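Local coordinates for protein CzcP cation efflux P1-ATPase (Ralstonia metallidurans, PDB 4U9R) that probably exports zinc, cadmium and cobalt at the expense of ATP, this piece being its metal-binding N-terminal extension, at residues A[124-136]-A[143-157]. Sequence-based numbering, arbitrary orientation.
Sequences SQLRALPGVIEAE and ARVEFDNDRISAAGI. With CD (cadmium ion), chain B.
Two residues, I133 and E134, stand opposite the single E146, and this extra residue defines a classic beta bulge in the antiparallel pair 132-136 and 143-148. The evidence is at E146 O, which takes a firm bond from I133 N (2.9 Å) and a weak one from E134 N (3.5 Å). Packing is tightest beyond the bulge, where I152 lays CG1 against the backbone of G131, 3.5 Å from its CA, and spreads CD1 over the P130 ring. G131 O in turn accepts from D148 N at 2.8 Å, almost straight at 173°. On the face carrying V132 and V145, V132 straddles two neighbours: CG1, anti to the backbone N (chi1 170°), meets V145 CG2 at 3.8 Å, while CG2 reaches I157 CD1 at 4.1 Å.

On the other face the E134 and R144 pair is looser. E134 OE2 stays 4.1 Å from R144 NE, too far for a salt bridge, with carboxylate and guanidinium planes 41° apart; R144 NH2 pairs instead with D39. The buried E146 chelates the cadmium ion through both carboxylate oxygens, in a site completed by D42, C44 and H105, and R47 also bonds to OE2. At the solvent-facing turn, R151 NH1 donates to P130 O, which lies near the guanidinium plane.

In this ferredoxin-like domain the hairpin places strand 142-148 centrally, between 132-137 and 103-109, with helices 116-127 and 154-162 packed against the V132 and V145 face through L126 and I157.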
# COMPACT_ATOMS: atom_id res chain seq x y z
N SER A 124 12.02 8.83 -12.79
CA SER A 124 11.61 10.24 -12.69
C SER A 124 10.48 10.60 -13.64
O SER A 124 9.68 11.49 -13.34
CB SER A 124 12.81 11.18 -12.95
OG SER A 124 13.73 11.14 -11.87
N GLN A 125 10.41 9.93 -14.79
CA GLN A 125 9.33 10.19 -15.74
C GLN A 125 7.99 9.74 -15.17
O GLN A 125 6.96 10.38 -15.41
CB GLN A 125 9.58 9.50 -17.09
CG GLN A 125 10.42 10.33 -18.07
CD GLN A 125 11.03 9.50 -19.20
OE1 GLN A 125 10.40 8.59 -19.73
NE2 GLN A 125 12.26 9.83 -19.57
N LEU A 126 8.01 8.62 -14.44
CA LEU A 126 6.81 8.10 -13.78
C LEU A 126 6.35 9.07 -12.67
O LEU A 126 5.21 9.52 -12.69
CB LEU A 126 7.05 6.69 -13.24
CG LEU A 126 7.02 5.60 -14.32
CD1 LEU A 126 7.57 4.28 -13.80
CD2 LEU A 126 5.63 5.42 -14.91
N ARG A 127 7.27 9.44 -11.77
CA ARG A 127 6.97 10.41 -10.71
C ARG A 127 6.27 11.66 -11.22
O ARG A 127 5.33 12.15 -10.59
CB ARG A 127 8.23 10.79 -9.94
CG ARG A 127 8.71 9.73 -8.96
CD ARG A 127 9.87 10.22 -8.09
NE ARG A 127 11.16 9.71 -8.55
CZ ARG A 127 11.63 8.49 -8.30
NH1 ARG A 127 10.92 7.61 -7.59
NH2 ARG A 127 12.83 8.13 -8.76
N ALA A 128 6.71 12.17 -12.37
CA ALA A 128 6.21 13.43 -12.92
C ALA A 128 4.82 13.36 -13.55
O ALA A 128 4.21 14.39 -13.84
CB ALA A 128 7.20 13.99 -13.94
N LEU A 129 4.30 12.15 -13.76
CA LEU A 129 2.93 11.98 -14.27
C LEU A 129 1.91 12.46 -13.23
O LEU A 129 2.17 12.40 -12.03
CB LEU A 129 2.67 10.51 -14.62
CG LEU A 129 3.55 9.92 -15.73
CD1 LEU A 129 3.56 8.40 -15.67
CD2 LEU A 129 3.08 10.41 -17.09
N PRO A 130 0.72 12.90 -13.69
CA PRO A 130 -0.21 13.66 -12.84
C PRO A 130 -0.74 12.96 -11.56
O PRO A 130 -1.19 13.66 -10.65
CB PRO A 130 -1.38 13.99 -13.78
CG PRO A 130 -0.87 13.76 -15.16
CD PRO A 130 0.13 12.66 -15.03
N GLY A 131 -0.68 11.63 -11.49
CA GLY A 131 -1.29 10.89 -10.36
C GLY A 131 -0.40 9.92 -9.59
O GLY A 131 -0.88 9.14 -8.78
N VAL A 132 0.90 9.98 -9.84
CA VAL A 132 1.83 9.02 -9.25
C VAL A 132 2.35 9.53 -7.91
O VAL A 132 2.59 10.73 -7.75
CB VAL A 132 2.99 8.74 -10.22
CG1 VAL A 132 4.10 7.95 -9.54
CG2 VAL A 132 2.48 8.01 -11.45
N ILE A 133 2.55 8.60 -6.97
CA ILE A 133 3.01 8.92 -5.62
C ILE A 133 4.42 8.41 -5.37
O ILE A 133 5.30 9.18 -5.01
CB ILE A 133 2.07 8.29 -4.56
CG1 ILE A 133 0.68 8.93 -4.66
CG2 ILE A 133 2.62 8.47 -3.15
CD1 ILE A 133 -0.43 8.02 -4.18
N GLU A 134 4.61 7.11 -5.54
CA GLU A 134 5.89 6.43 -5.33
C GLU A 134 6.19 5.65 -6.60
O GLU A 134 5.27 5.16 -7.25
CB GLU A 134 5.80 5.49 -4.11
CG GLU A 134 7.06 4.69 -3.79
CD GLU A 134 6.83 3.60 -2.74
OE1 GLU A 134 7.27 3.78 -1.58
OE2 GLU A 134 6.21 2.56 -3.08
N ALA A 135 7.47 5.55 -6.96
CA ALA A 135 7.90 4.84 -8.18
C ALA A 135 9.33 4.37 -8.04
O ALA A 135 10.20 5.14 -7.65
CB ALA A 135 7.76 5.74 -9.39
N GLU A 136 9.57 3.09 -8.37
CA GLU A 136 10.85 2.42 -8.14
C GLU A 136 11.15 1.44 -9.28
O GLU A 136 10.67 0.29 -9.25
CB GLU A 136 10.83 1.65 -6.82
CG GLU A 136 10.81 2.50 -5.55
CD GLU A 136 12.19 2.77 -4.97
OE1 GLU A 136 13.18 2.16 -5.42
OE2 GLU A 136 12.28 3.61 -4.04
N ALA A 143 8.98 -2.24 -12.90
CA ALA A 143 8.47 -0.96 -12.40
C ALA A 143 7.48 -1.18 -11.25
O ALA A 143 6.45 -1.83 -11.44
CB ALA A 143 7.80 -0.18 -13.53
N ARG A 144 7.81 -0.63 -10.08
CA ARG A 144 6.97 -0.68 -8.86
C ARG A 144 6.38 0.71 -8.60
O ARG A 144 7.06 1.57 -8.07
CB ARG A 144 7.83 -1.11 -7.66
CG ARG A 144 7.18 -0.96 -6.29
CD ARG A 144 8.21 -0.97 -5.16
NE ARG A 144 7.57 -1.27 -3.88
CZ ARG A 144 7.15 -2.48 -3.51
NH1 ARG A 144 7.29 -3.53 -4.31
NH2 ARG A 144 6.58 -2.65 -2.32
N VAL A 145 5.12 0.91 -8.97
CA VAL A 145 4.49 2.24 -8.86
C VAL A 145 3.29 2.20 -7.89
O VAL A 145 2.72 1.14 -7.60
CB VAL A 145 4.09 2.78 -10.26
CG1 VAL A 145 3.03 1.91 -10.92
CG2 VAL A 145 3.60 4.22 -10.20
N GLU A 146 2.95 3.37 -7.35
CA GLU A 146 1.76 3.54 -6.53
C GLU A 146 1.11 4.83 -6.94
O GLU A 146 1.80 5.83 -7.13
CB GLU A 146 2.16 3.59 -5.06
CG GLU A 146 1.01 3.93 -4.11
CD GLU A 146 1.04 3.12 -2.84
OE1 GLU A 146 2.03 2.40 -2.61
OE2 GLU A 146 0.06 3.18 -2.08
N PHE A 147 -0.22 4.82 -7.09
CA PHE A 147 -0.91 5.97 -7.65
C PHE A 147 -2.29 6.29 -7.08
O PHE A 147 -2.97 5.42 -6.55
CB PHE A 147 -1.02 5.82 -9.18
CG PHE A 147 -1.64 4.53 -9.63
CD1 PHE A 147 -0.89 3.38 -9.71
CD2 PHE A 147 -2.97 4.49 -10.02
CE1 PHE A 147 -1.45 2.20 -10.14
CE2 PHE A 147 -3.55 3.30 -10.45
CZ PHE A 147 -2.79 2.15 -10.51
N ASP A 148 -2.67 7.55 -7.25
CA ASP A 148 -3.93 8.10 -6.77
C ASP A 148 -5.03 7.87 -7.81
O ASP A 148 -5.09 8.56 -8.83
CB ASP A 148 -3.75 9.59 -6.45
CG ASP A 148 -5.04 10.29 -6.02
OD1 ASP A 148 -6.13 9.67 -6.08
OD2 ASP A 148 -4.96 11.47 -5.64
N ASN A 149 -5.91 6.91 -7.52
CA ASN A 149 -6.99 6.49 -8.41
C ASN A 149 -8.00 7.56 -8.81
O ASN A 149 -8.80 7.34 -9.72
CB ASN A 149 -7.77 5.33 -7.78
CG ASN A 149 -7.04 4.01 -7.87
OD1 ASN A 149 -6.19 3.81 -8.74
ND2 ASN A 149 -7.38 3.08 -6.99
N ASP A 150 -8.02 8.69 -8.10
CA ASP A 150 -8.92 9.78 -8.44
C ASP A 150 -8.28 10.73 -9.46
O ASP A 150 -8.98 11.50 -10.12
CB ASP A 150 -9.37 10.55 -7.18
CG ASP A 150 -10.31 9.74 -6.28
OD1 ASP A 150 -11.21 9.04 -6.81
OD2 ASP A 150 -10.15 9.80 -5.05
N ARG A 151 -6.95 10.68 -9.57
CA ARG A 151 -6.23 11.50 -10.55
C ARG A 151 -5.86 10.71 -11.81
O ARG A 151 -5.93 11.25 -12.91
CB ARG A 151 -4.98 12.12 -9.92
CG ARG A 151 -5.22 13.47 -9.26
CD ARG A 151 -4.19 13.76 -8.18
NE ARG A 151 -4.08 15.18 -7.86
CZ ARG A 151 -3.08 15.99 -8.23
NH1 ARG A 151 -2.06 15.54 -8.96
NH2 ARG A 151 -3.11 17.27 -7.87
N ILE A 152 -5.46 9.45 -11.64
CA ILE A 152 -4.95 8.64 -12.75
C ILE A 152 -5.35 7.17 -12.55
O ILE A 152 -5.68 6.77 -11.43
CB ILE A 152 -3.40 8.77 -12.84
CG1 ILE A 152 -2.99 10.19 -13.28
CG2 ILE A 152 -2.78 7.77 -13.81
CD1 ILE A 152 -3.40 10.60 -14.68
N SER A 153 -5.38 6.40 -13.63
CA SER A 153 -5.54 4.95 -13.57
C SER A 153 -4.30 4.25 -14.12
O SER A 153 -3.37 4.90 -14.58
CB SER A 153 -6.79 4.51 -14.35
OG SER A 153 -6.63 4.72 -15.74
N ALA A 154 -4.29 2.92 -14.07
CA ALA A 154 -3.20 2.12 -14.62
C ALA A 154 -3.18 2.12 -16.15
O ALA A 154 -2.11 2.03 -16.77
CB ALA A 154 -3.27 0.69 -14.09
N ALA A 155 -4.36 2.21 -16.78
CA ALA A 155 -4.45 2.31 -18.23
C ALA A 155 -3.74 3.57 -18.68
O ALA A 155 -2.94 3.53 -19.61
CB ALA A 155 -5.90 2.31 -18.69
N GLY A 156 -4.01 4.68 -18.00
CA GLY A 156 -3.30 5.93 -18.22
C GLY A 156 -1.80 5.91 -17.94
O GLY A 156 -1.06 6.71 -18.53
N ILE A 157 -1.36 5.04 -17.02
CA ILE A 157 0.07 4.78 -16.79
C ILE A 157 0.69 4.05 -17.97
O ILE A 157 1.78 4.42 -18.41
CB ILE A 157 0.35 3.89 -15.53
CG1 ILE A 157 -0.21 4.52 -14.24
CG2 ILE A 157 1.86 3.63 -15.38
CD1 ILE A 157 0.06 6.00 -14.07
CD CD B . -0.13 1.09 -1.80